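Local coordinates for Mll8374 protein (Mesorhizobium loti, PDB 3B5E), which probably hydrolyses carboxylic ester bonds, as a carboxylesterase of the alpha/beta-hydrolase fold, at residues D111-G117 and V136-L142; R160-I164 and I208-W212; G166-Y172 and P196-D200. One frame throughout, in Å; residues are numbered along the deposited sequence. Where two conformers were deposited one is given.

In the fold
The three contacts follow the alpha/beta-hydrolase fold from its mostly parallel central sheet out to the probable catalytic site. Interaction 1 pairs strands 113-118 and 138-142; interaction 2 lays helix 203-214 on strand 160-166, the next strand of the same sheet. Their centres are 9 Å apart and they touch directly, Ala139 O lying 2.8 Å from Leu162 N and Leu141 N 2.8 Å from Leu162 O. Interaction 3 joins the loops that follow strands 160-166 and 189-195, its centre about 17 Å from that of interaction 2 and about 22 Å from that of interaction 1. There His199 and Asp169 meet, and Gly117 of interaction 1 opens the probable nucleophile elbow, whose Ser119 hydrogen-bonds His199.

Interaction 1 of 3, residues D111-G117 and V136-L142; sequences DHATFLG and VRLAALL
Arg137 reaches Asp111 because its CG stands anti to the carbonyl carbon and its chain then bends at chi2 (78°), carrying the guanidinium back to the carboxylate. Both NE and NH2 converge on the single oxygen Asp111 OD1 in a salt bridge: NH2 lies 2.8 Å from OD1, and the NE bond is weak. NH2 comes from above the carboxylate plane, and the two flat groups are turned 69° apart, so this is not a coplanar two-oxygen pairing. Inward of it, one water accepts from Arg137 N and donates to Ala113 O, joining the two segments just ahead of the first direct backbone bond.

From there strands 113-117 and 138-142 run parallel, their axes 4.5 Å apart, as neighbours in a beta-alpha-beta unit completed by helix 120-131. Four backbone bonds join them, among them Phe115 N to Leu138 O at 2.9 Å and Ala140 N to Phe115 O at 2.8 Å. On one face of the sheet Val136 CG2 sits 4.0 Å from the centroid of the Phe115 ring, a CH-pi contact over the ring face, with Val125 of helix 120-131 also touching Phe115. On the other, Leu116 CD1, in the conformer given, meets Ala140 CB at 3.5 Å and packs against Leu142 CD1. As the salt bridge uses a single carboxylate oxygen near solvent, it probably constrains the pairing less than the four backbone bonds inside.

Interaction 2 of 3, residues R160-I164 and I208-W212; sequences RTLII and IVRQW
Trp212 is sandwiched between Arg160 and Leu162, the centre of a helix-on-sheet contact in the alpha/beta-hydrolase fold: helix 208-212 runs nearly antiparallel to strand 160-164, their axes 10.0 Å apart. The aromatic contacts come first. The Arg160 guanidinium lies flat on one face of the indole, planes 15° apart, with CZ 4.2 Å from the centroid of the five-membered ring, a stacked cation-pi pair. Over the opposite face Leu162 CB makes a CH-pi contact, 3.5 Å from that same centroid. Trp212 holds CG anti to its own backbone N (chi1 174°), which swings the indole in between these two side chains.

Apolar contacts continue toward the start of the helix segment. The Leu162 branches divide, CD1 going to Ile208 CG2 and CD2 to Val209 CG2, 3.8 Å away. Beyond them Ile164 and Ile208 meet tip to tip, with Ile164 CD1 3.6 Å from Ile208 CG2, and Ile195 of the neighbouring strand touches both. A leucine in place of Trp212 would probably leave the Arg160 guanidinium without its stacking surface and open a gap above Leu162 CB.

Polar bonds complete the contact. One water accepts from Trp212 NE1 and donates to Thr161 O. Arg160 NH2 donates to Trp212 O at 3.0 Å, nearly straight at 169° and in the guanidinium plane, though it approaches from above the carbonyl plane.

Interaction 3 of 3, residues G166-Y172 and P196-D200; sequences GAADETY and PSGHD. With EDO (1,2-ethanediol), chain F.
His199 and Asp169 meet where two loops of the alpha/beta-hydrolase fold converge, in an arrangement consistent with the histidine and acid of a Ser-His-Asp triad. This is the tight side. His199 ND1 donates to Asp169 OD2 at 2.7 Å, nearly straight at 170° and in the imidazole plane, while OD2 is met from above the carboxylate plane. The other oxygen, Asp169 OD1, accepts from Tyr172 N in an Asx motif, so both carboxylate oxygens are gripped and its rotation is restrained. The Tyr172 ring leans obliquely on the imidazole, its CD2 3.6 Å from His199 CE1. On the far side of the imidazole, NE2 hydrogen-bonds Ser119 OG, the probable nucleophile.

Backbone joins the loops as well: Ala168 N, in the type I turn from Gly166 to Asp169, donates to Ser197 O at 3.0 Å. Gly166 CA packs close against Ser197 O, at 3.1 Å.

Toward solvent the contact loosens. Exposed Ala167 merely brushes Pro196, CB to CA 4.1 Å, and a 1,2-ethanediol, probably from the crystallisation liquor, lies beside the second loop. Asp200 N donates to its O1. His199 N donates to the diol's O2, 2.8 Å away.

Interaction 1 of 3, residues D111-G117 and V136-L142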
loop_
_atom_site.group_PDB
_atom_site.type_symbol
_atom_site.label_atom_id
_atom_site.label_comp_id
_atom_site.label_asym_id
_atom_site.label_seq_id
_atom_site.Cartn_x
_atom_site.Cartn_y
_atom_site.Cartn_z
ATOM N N ASP A 111 -2.029 4.974 14.730
ATOM C CA ASP A 111 -0.877 4.436 15.468
ATOM C C ASP A 111 -0.885 2.914 15.549
ATOM O O ASP A 111 -0.014 2.319 16.192
ATOM C CB ASP A 111 -0.816 5.010 16.891
ATOM C CG ASP A 111 -0.427 6.466 16.905
ATOM O OD1 ASP A 111 0.338 6.874 15.994
ATOM O OD2 ASP A 111 -0.896 7.188 17.816
ATOM N N HIS A 112 -1.879 2.289 14.927
ATOM C CA HIS A 112 -1.968 0.837 14.885
ATOM C C HIS A 112 -2.323 0.373 13.471
ATOM O O HIS A 112 -2.913 -0.697 13.289
ATOM C CB HIS A 112 -2.998 0.351 15.922
ATOM C CG HIS A 112 -2.516 0.455 17.335
ATOM N ND1 HIS A 112 -1.993 -0.619 18.022
ATOM C CD2 HIS A 112 -2.438 1.515 18.173
ATOM C CE1 HIS A 112 -1.636 -0.228 19.233
ATOM N NE2 HIS A 112 -1.894 1.062 19.349
ATOM N N ALA A 113 -1.973 1.176 12.471
ATOM C CA ALA A 113 -2.383 0.898 11.110
ATOM C C ALA A 113 -1.160 0.555 10.254
ATOM O O ALA A 113 -0.092 1.111 10.470
ATOM C CB ALA A 113 -3.096 2.081 10.550
ATOM N N THR A 114 -1.338 -0.375 9.316
ATOM C CA THR A 114 -0.359 -0.735 8.290
ATOM C C THR A 114 -0.975 -0.460 6.947
ATOM O O THR A 114 -2.160 -0.739 6.735
ATOM C CB THR A 114 0.031 -2.225 8.319
ATOM O OG1 THR A 114 0.557 -2.537 9.607
ATOM C CG2 THR A 114 1.101 -2.581 7.198
ATOM N N PHE A 115 -0.167 0.111 6.061
ATOM C CA PHE A 115 -0.564 0.356 4.692
ATOM C C PHE A 115 0.067 -0.753 3.840
ATOM O O PHE A 115 1.271 -0.815 3.721
ATOM C CB PHE A 115 -0.160 1.760 4.265
ATOM C CG PHE A 115 -0.975 2.829 4.919
ATOM C CD1 PHE A 115 -0.800 3.139 6.264
ATOM C CD2 PHE A 115 -1.965 3.507 4.198
ATOM C CE1 PHE A 115 -1.583 4.121 6.879
ATOM C CE2 PHE A 115 -2.753 4.469 4.811
ATOM C CZ PHE A 115 -2.559 4.778 6.154
ATOM N N LEU A 116 -0.782 -1.610 3.274
ATOM C CA LEU A 116 -0.376 -2.767 2.458
ATOM C C LEU A 116 -0.793 -2.550 0.999
ATOM O O LEU A 116 -1.988 -2.588 0.679
ATOM C CB LEU A 116 -0.994 -4.061 3.028
ATOM C CG LEU A 116 -0.853 -5.385 2.234
ATOM C CD1 LEU A 116 0.621 -5.888 2.221
ATOM C CD2 LEU A 116 -1.816 -6.481 2.723
ATOM N N GLY A 117 0.202 -2.351 0.118
ATOM C CA GLY A 117 -0.027 -2.125 -1.304
ATOM C C GLY A 117 0.640 -3.192 -2.147
ATOM O O GLY A 117 1.692 -3.747 -1.790
ATOM N N VAL A 136 1.569 7.623 7.493
ATOM C CA VAL A 136 2.042 6.246 7.500
ATOM C C VAL A 136 3.094 6.018 8.591
ATOM O O VAL A 136 4.046 6.791 8.713
ATOM C CB VAL A 136 2.557 5.849 6.107
ATOM C CG1 VAL A 136 3.021 4.377 6.089
ATOM C CG2 VAL A 136 1.468 6.084 5.054
ATOM N N ARG A 137 2.875 4.976 9.406
ATOM C CA ARG A 137 3.856 4.472 10.385
ATOM C C ARG A 137 4.443 3.101 10.010
ATOM O O ARG A 137 5.556 2.780 10.398
ATOM C CB ARG A 137 3.228 4.316 11.775
ATOM C CG ARG A 137 3.039 5.609 12.562
ATOM C CD ARG A 137 1.818 6.422 12.090
ATOM N NE ARG A 137 1.212 7.228 13.165
ATOM C CZ ARG A 137 0.267 8.159 12.983
ATOM N NH1 ARG A 137 -0.178 8.449 11.762
ATOM N NH2 ARG A 137 -0.231 8.822 14.029
ATOM N N LEU A 138 3.667 2.317 9.270
ATOM C CA LEU A 138 4.003 0.947 8.894
ATOM C C LEU A 138 3.515 0.726 7.474
ATOM O O LEU A 138 2.349 0.989 7.181
ATOM C CB LEU A 138 3.308 -0.064 9.817
ATOM C CG LEU A 138 3.680 -0.192 11.307
ATOM C CD1 LEU A 138 2.845 -1.297 11.967
ATOM C CD2 LEU A 138 5.168 -0.470 11.484
ATOM N N ALA A 139 4.406 0.283 6.588
ATOM C CA ALA A 139 4.057 0.050 5.192
ATOM C C ALA A 139 4.607 -1.300 4.744
ATOM O O ALA A 139 5.749 -1.632 5.047
ATOM C CB ALA A 139 4.616 1.129 4.296
ATOM N N ALA A 140 3.793 -2.050 4.022
ATOM C CA ALA A 140 4.189 -3.329 3.414
ATOM C C ALA A 140 3.984 -3.157 1.911
ATOM O O ALA A 140 2.841 -2.974 1.442
ATOM C CB ALA A 140 3.377 -4.479 3.936
ATOM N N LEU A 141 5.103 -3.190 1.175
ATOM C CA LEU A 141 5.131 -2.839 -0.222
ATOM C C LEU A 141 5.472 -4.097 -1.028
ATOM O O LEU A 141 6.617 -4.570 -1.009
ATOM C CB LEU A 141 6.195 -1.754 -0.500
ATOM C CG LEU A 141 6.132 -0.458 0.333
ATOM C CD1 LEU A 141 7.238 0.495 -0.074
ATOM C CD2 LEU A 141 4.791 0.253 0.247
ATOM N N LEU A 142 4.488 -4.623 -1.744
ATOM C CA LEU A 142 4.658 -5.879 -2.479
ATOM C C LEU A 142 4.914 -5.543 -3.947
ATOM O O LEU A 142 4.082 -4.892 -4.588
ATOM C CB LEU A 142 3.430 -6.757 -2.334
ATOM C CG LEU A 142 3.006 -7.097 -0.902
ATOM C CD1 LEU A 142 1.820 -8.075 -0.924
ATOM C CD2 LEU A 142 4.183 -7.623 -0.077
HETATM O O HOH W 1 0.660 3.426 9.438
#

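Interaction 2 of 3, residues R160-I164 and I208-W212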
loop_
_atom_site.group_PDB
_atom_site.type_symbol
_atom_site.label_atom_id
_atom_site.label_comp_id
_atom_site.label_asym_id
_atom_site.label_seq_id
_atom_site.Cartn_x
_atom_site.Cartn_y
_atom_site.Cartn_z
ATOM N N ARG A 160 8.670 2.008 9.720
ATOM C CA ARG A 160 9.109 0.710 9.283
ATOM C C ARG A 160 8.418 0.357 7.971
ATOM O O ARG A 160 7.167 0.379 7.878
ATOM C CB ARG A 160 8.783 -0.341 10.337
ATOM C CG ARG A 160 9.551 -0.174 11.639
ATOM C CD ARG A 160 8.906 -1.097 12.721
ATOM N NE ARG A 160 9.178 -2.531 12.466
ATOM C CZ ARG A 160 8.291 -3.528 12.279
ATOM N NH1 ARG A 160 6.965 -3.375 12.293
ATOM N NH2 ARG A 160 8.771 -4.737 12.076
ATOM N N THR A 161 9.237 0.002 6.986
ATOM C CA THR A 161 8.774 -0.390 5.678
ATOM C C THR A 161 9.284 -1.794 5.367
ATOM O O THR A 161 10.479 -2.082 5.538
ATOM C CB THR A 161 9.290 0.577 4.615
ATOM O OG1 THR A 161 9.129 1.926 5.082
ATOM C CG2 THR A 161 8.530 0.379 3.312
ATOM N N LEU A 162 8.369 -2.672 4.957
ATOM C CA LEU A 162 8.699 -3.969 4.434
ATOM C C LEU A 162 8.543 -3.882 2.899
ATOM O O LEU A 162 7.561 -3.318 2.415
ATOM C CB LEU A 162 7.760 -5.037 5.016
ATOM C CG LEU A 162 7.799 -6.411 4.394
ATOM C CD1 LEU A 162 9.098 -7.205 4.727
ATOM C CD2 LEU A 162 6.547 -7.171 4.834
ATOM N N ILE A 163 9.518 -4.439 2.161
ATOM C CA ILE A 163 9.480 -4.578 0.703
ATOM C C ILE A 163 9.640 -6.049 0.376
ATOM O O ILE A 163 10.535 -6.732 0.952
ATOM C CB ILE A 163 10.610 -3.735 0.018
ATOM C CG1 ILE A 163 10.357 -2.238 0.220
ATOM C CG2 ILE A 163 10.760 -4.135 -1.463
ATOM C CD1 ILE A 163 11.568 -1.372 -0.121
ATOM N N ILE A 164 8.754 -6.587 -0.474
ATOM C CA ILE A 164 8.939 -7.940 -0.975
ATOM C C ILE A 164 9.020 -7.936 -2.485
ATOM O O ILE A 164 8.044 -7.597 -3.170
ATOM C CB ILE A 164 7.834 -8.878 -0.551
ATOM C CG1 ILE A 164 7.567 -8.764 0.948
ATOM C CG2 ILE A 164 8.208 -10.351 -0.967
ATOM C CD1 ILE A 164 6.578 -9.803 1.468
ATOM N N ILE A 208 5.536 -13.714 5.168
ATOM C CA ILE A 208 6.531 -12.686 5.490
ATOM C C ILE A 208 5.911 -11.466 6.181
ATOM O O ILE A 208 6.452 -10.992 7.188
ATOM C CB ILE A 208 7.320 -12.237 4.253
ATOM C CG1 ILE A 208 8.287 -13.362 3.801
ATOM C CG2 ILE A 208 8.099 -10.967 4.527
ATOM C CD1 ILE A 208 8.915 -13.138 2.410
ATOM N N VAL A 209 4.807 -10.943 5.649
ATOM C CA VAL A 209 4.155 -9.769 6.278
ATOM C C VAL A 209 3.791 -10.086 7.769
ATOM O O VAL A 209 4.026 -9.285 8.684
ATOM C CB VAL A 209 2.907 -9.276 5.500
ATOM C CG1 VAL A 209 2.254 -8.073 6.240
ATOM C CG2 VAL A 209 3.230 -8.931 4.034
ATOM N N ARG A 210 3.238 -11.263 7.996
ATOM C CA ARG A 210 2.930 -11.728 9.343
ATOM C C ARG A 210 4.115 -11.748 10.259
ATOM O O ARG A 210 4.038 -11.234 11.383
ATOM C CB ARG A 210 2.387 -13.133 9.301
ATOM C CG ARG A 210 0.959 -13.185 9.495
ATOM C CD ARG A 210 0.453 -14.540 9.132
ATOM N NE ARG A 210 0.498 -15.410 10.277
ATOM C CZ ARG A 210 -0.356 -15.372 11.291
ATOM N NH1 ARG A 210 -1.340 -14.477 11.327
ATOM N NH2 ARG A 210 -0.210 -16.240 12.287
ATOM N N GLN A 211 5.201 -12.345 9.766
ATOM C CA GLN A 211 6.500 -12.442 10.467
ATOM C C GLN A 211 7.091 -11.056 10.794
ATOM O O GLN A 211 7.674 -10.834 11.857
ATOM C CB GLN A 211 7.487 -13.276 9.607
ATOM C CG GLN A 211 7.221 -14.809 9.645
ATOM C CD GLN A 211 7.663 -15.638 8.392
ATOM O OE1 GLN A 211 8.222 -15.122 7.399
ATOM N NE2 GLN A 211 7.389 -16.946 8.452
ATOM N N TRP A 212 6.953 -10.134 9.850
ATOM C CA TRP A 212 7.411 -8.755 10.003
ATOM C C TRP A 212 6.562 -7.996 11.016
ATOM O O TRP A 212 7.111 -7.280 11.858
ATOM C CB TRP A 212 7.352 -8.077 8.660
ATOM C CG TRP A 212 7.634 -6.635 8.624
ATOM C CD1 TRP A 212 8.842 -6.033 8.681
ATOM C CD2 TRP A 212 6.674 -5.601 8.432
ATOM N NE1 TRP A 212 8.693 -4.665 8.566
ATOM C CE2 TRP A 212 7.366 -4.382 8.415
ATOM C CE3 TRP A 212 5.286 -5.594 8.280
ATOM C CZ2 TRP A 212 6.714 -3.157 8.239
ATOM C CZ3 TRP A 212 4.638 -4.379 8.109
ATOM C CH2 TRP A 212 5.353 -3.184 8.095
HETATM O O HOH W 2 10.906 -2.725 8.677
#

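Interaction 3 of 3, residues G166-Y172 and P196-D200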
loop_
_atom_site.group_PDB
_atom_site.type_symbol
_atom_site.label_atom_id
_atom_site.label_comp_id
_atom_site.label_asym_id
_atom_site.label_seq_id
_atom_site.Cartn_x
_atom_site.Cartn_y
_atom_site.Cartn_z
ATOM N N GLY A 166 10.126 -9.949 -6.107
ATOM C CA GLY A 166 10.104 -11.283 -6.660
ATOM C C GLY A 166 11.358 -11.570 -7.478
ATOM O O GLY A 166 11.671 -10.849 -8.399
ATOM N N ALA A 167 12.056 -12.666 -7.181
ATOM C CA ALA A 167 13.296 -13.054 -7.943
ATOM C C ALA A 167 12.992 -13.284 -9.408
ATOM O O ALA A 167 13.828 -13.021 -10.274
ATOM C CB ALA A 167 13.918 -14.387 -7.352
ATOM N N ALA A 168 11.782 -13.773 -9.675
ATOM C CA ALA A 168 11.328 -14.137 -11.015
ATOM C C ALA A 168 10.569 -12.981 -11.672
ATOM O O ALA A 168 10.013 -13.135 -12.752
ATOM C CB ALA A 168 10.452 -15.393 -10.949
ATOM N N ASP A 169 10.525 -11.824 -10.993
ATOM C CA ASP A 169 9.850 -10.619 -11.496
ATOM C C ASP A 169 10.828 -9.937 -12.440
ATOM O O ASP A 169 11.601 -9.073 -12.072
ATOM C CB ASP A 169 9.417 -9.726 -10.333
ATOM C CG ASP A 169 8.506 -8.560 -10.778
ATOM O OD1 ASP A 169 8.389 -8.301 -12.027
ATOM O OD2 ASP A 169 7.913 -7.935 -9.873
ATOM N N GLU A 170 10.827 -10.404 -13.678
ATOM C CA GLU A 170 11.816 -10.014 -14.677
ATOM C C GLU A 170 11.756 -8.514 -15.019
ATOM O O GLU A 170 12.788 -7.842 -15.125
ATOM C CB GLU A 170 11.568 -10.860 -15.921
ATOM C CG GLU A 170 12.573 -10.755 -17.015
ATOM C CD GLU A 170 12.211 -11.667 -18.216
ATOM O OE1 GLU A 170 10.991 -11.827 -18.522
ATOM O OE2 GLU A 170 13.142 -12.204 -18.858
ATOM N N THR A 171 10.545 -7.990 -15.095
ATOM C CA THR A 171 10.315 -6.621 -15.527
ATOM C C THR A 171 10.650 -5.618 -14.416
ATOM O O THR A 171 11.291 -4.608 -14.670
ATOM C CB THR A 171 8.840 -6.426 -15.988
ATOM O OG1 THR A 171 8.547 -7.347 -17.040
ATOM C CG2 THR A 171 8.569 -4.990 -16.499
ATOM N N TYR A 172 10.189 -5.893 -13.201
ATOM C CA TYR A 172 10.226 -4.909 -12.112
ATOM C C TYR A 172 11.242 -5.162 -11.006
ATOM O O TYR A 172 11.601 -4.210 -10.285
ATOM C CB TYR A 172 8.830 -4.786 -11.510
ATOM C CG TYR A 172 7.854 -4.319 -12.546
ATOM C CD1 TYR A 172 7.980 -3.053 -13.095
ATOM C CD2 TYR A 172 6.813 -5.132 -12.985
ATOM C CE1 TYR A 172 7.114 -2.585 -14.082
ATOM C CE2 TYR A 172 5.932 -4.675 -13.993
ATOM C CZ TYR A 172 6.089 -3.395 -14.518
ATOM O OH TYR A 172 5.236 -2.898 -15.474
ATOM N N PRO A 196 11.332 -16.398 -4.191
ATOM C CA PRO A 196 11.418 -17.016 -5.537
ATOM C C PRO A 196 10.293 -16.666 -6.517
ATOM O O PRO A 196 10.437 -16.903 -7.719
ATOM C CB PRO A 196 11.442 -18.526 -5.238
ATOM C CG PRO A 196 11.906 -18.604 -3.776
ATOM C CD PRO A 196 11.314 -17.408 -3.116
ATOM N N SER A 197 9.214 -16.094 -6.005
ATOM C CA SER A 197 8.058 -15.690 -6.813
ATOM C C SER A 197 8.370 -14.679 -7.900
ATOM O O SER A 197 9.407 -13.990 -7.888
ATOM C CB SER A 197 6.954 -15.127 -5.894
ATOM O OG SER A 197 6.561 -16.149 -5.035
ATOM N N GLY A 198 7.480 -14.623 -8.887
ATOM C CA GLY A 198 7.484 -13.548 -9.851
ATOM C C GLY A 198 6.742 -12.314 -9.382
ATOM O O GLY A 198 6.762 -11.945 -8.203
ATOM N N HIS A 199 6.083 -11.648 -10.326
ATOM C CA HIS A 199 5.291 -10.457 -9.999
ATOM C C HIS A 199 3.971 -10.769 -9.260
ATOM O O HIS A 199 3.432 -9.898 -8.607
ATOM C CB HIS A 199 5.012 -9.645 -11.256
ATOM C CG HIS A 199 4.540 -8.267 -10.958
ATOM N ND1 HIS A 199 5.361 -7.307 -10.414
ATOM C CD2 HIS A 199 3.323 -7.688 -11.107
ATOM C CE1 HIS A 199 4.677 -6.189 -10.252
ATOM N NE2 HIS A 199 3.432 -6.401 -10.644
ATOM N N ASP A 200 3.490 -12.002 -9.337
ATOM C CA ASP A 200 2.288 -12.391 -8.632
ATOM C C ASP A 200 2.584 -12.506 -7.139
ATOM O O ASP A 200 3.708 -12.813 -6.733
ATOM C CB ASP A 200 1.754 -13.752 -9.103
ATOM C CG ASP A 200 1.015 -13.689 -10.451
ATOM O OD1 ASP A 200 0.838 -12.589 -11.044
ATOM O OD2 ASP A 200 0.591 -14.783 -10.921
HETATM C C1 EDO F . 4.088 -13.775 -12.115
HETATM O O1 EDO F . 4.506 -14.484 -10.909
HETATM C C2 EDO F . 5.159 -13.644 -13.209
HETATM O O2 EDO F . 6.036 -12.520 -13.002
#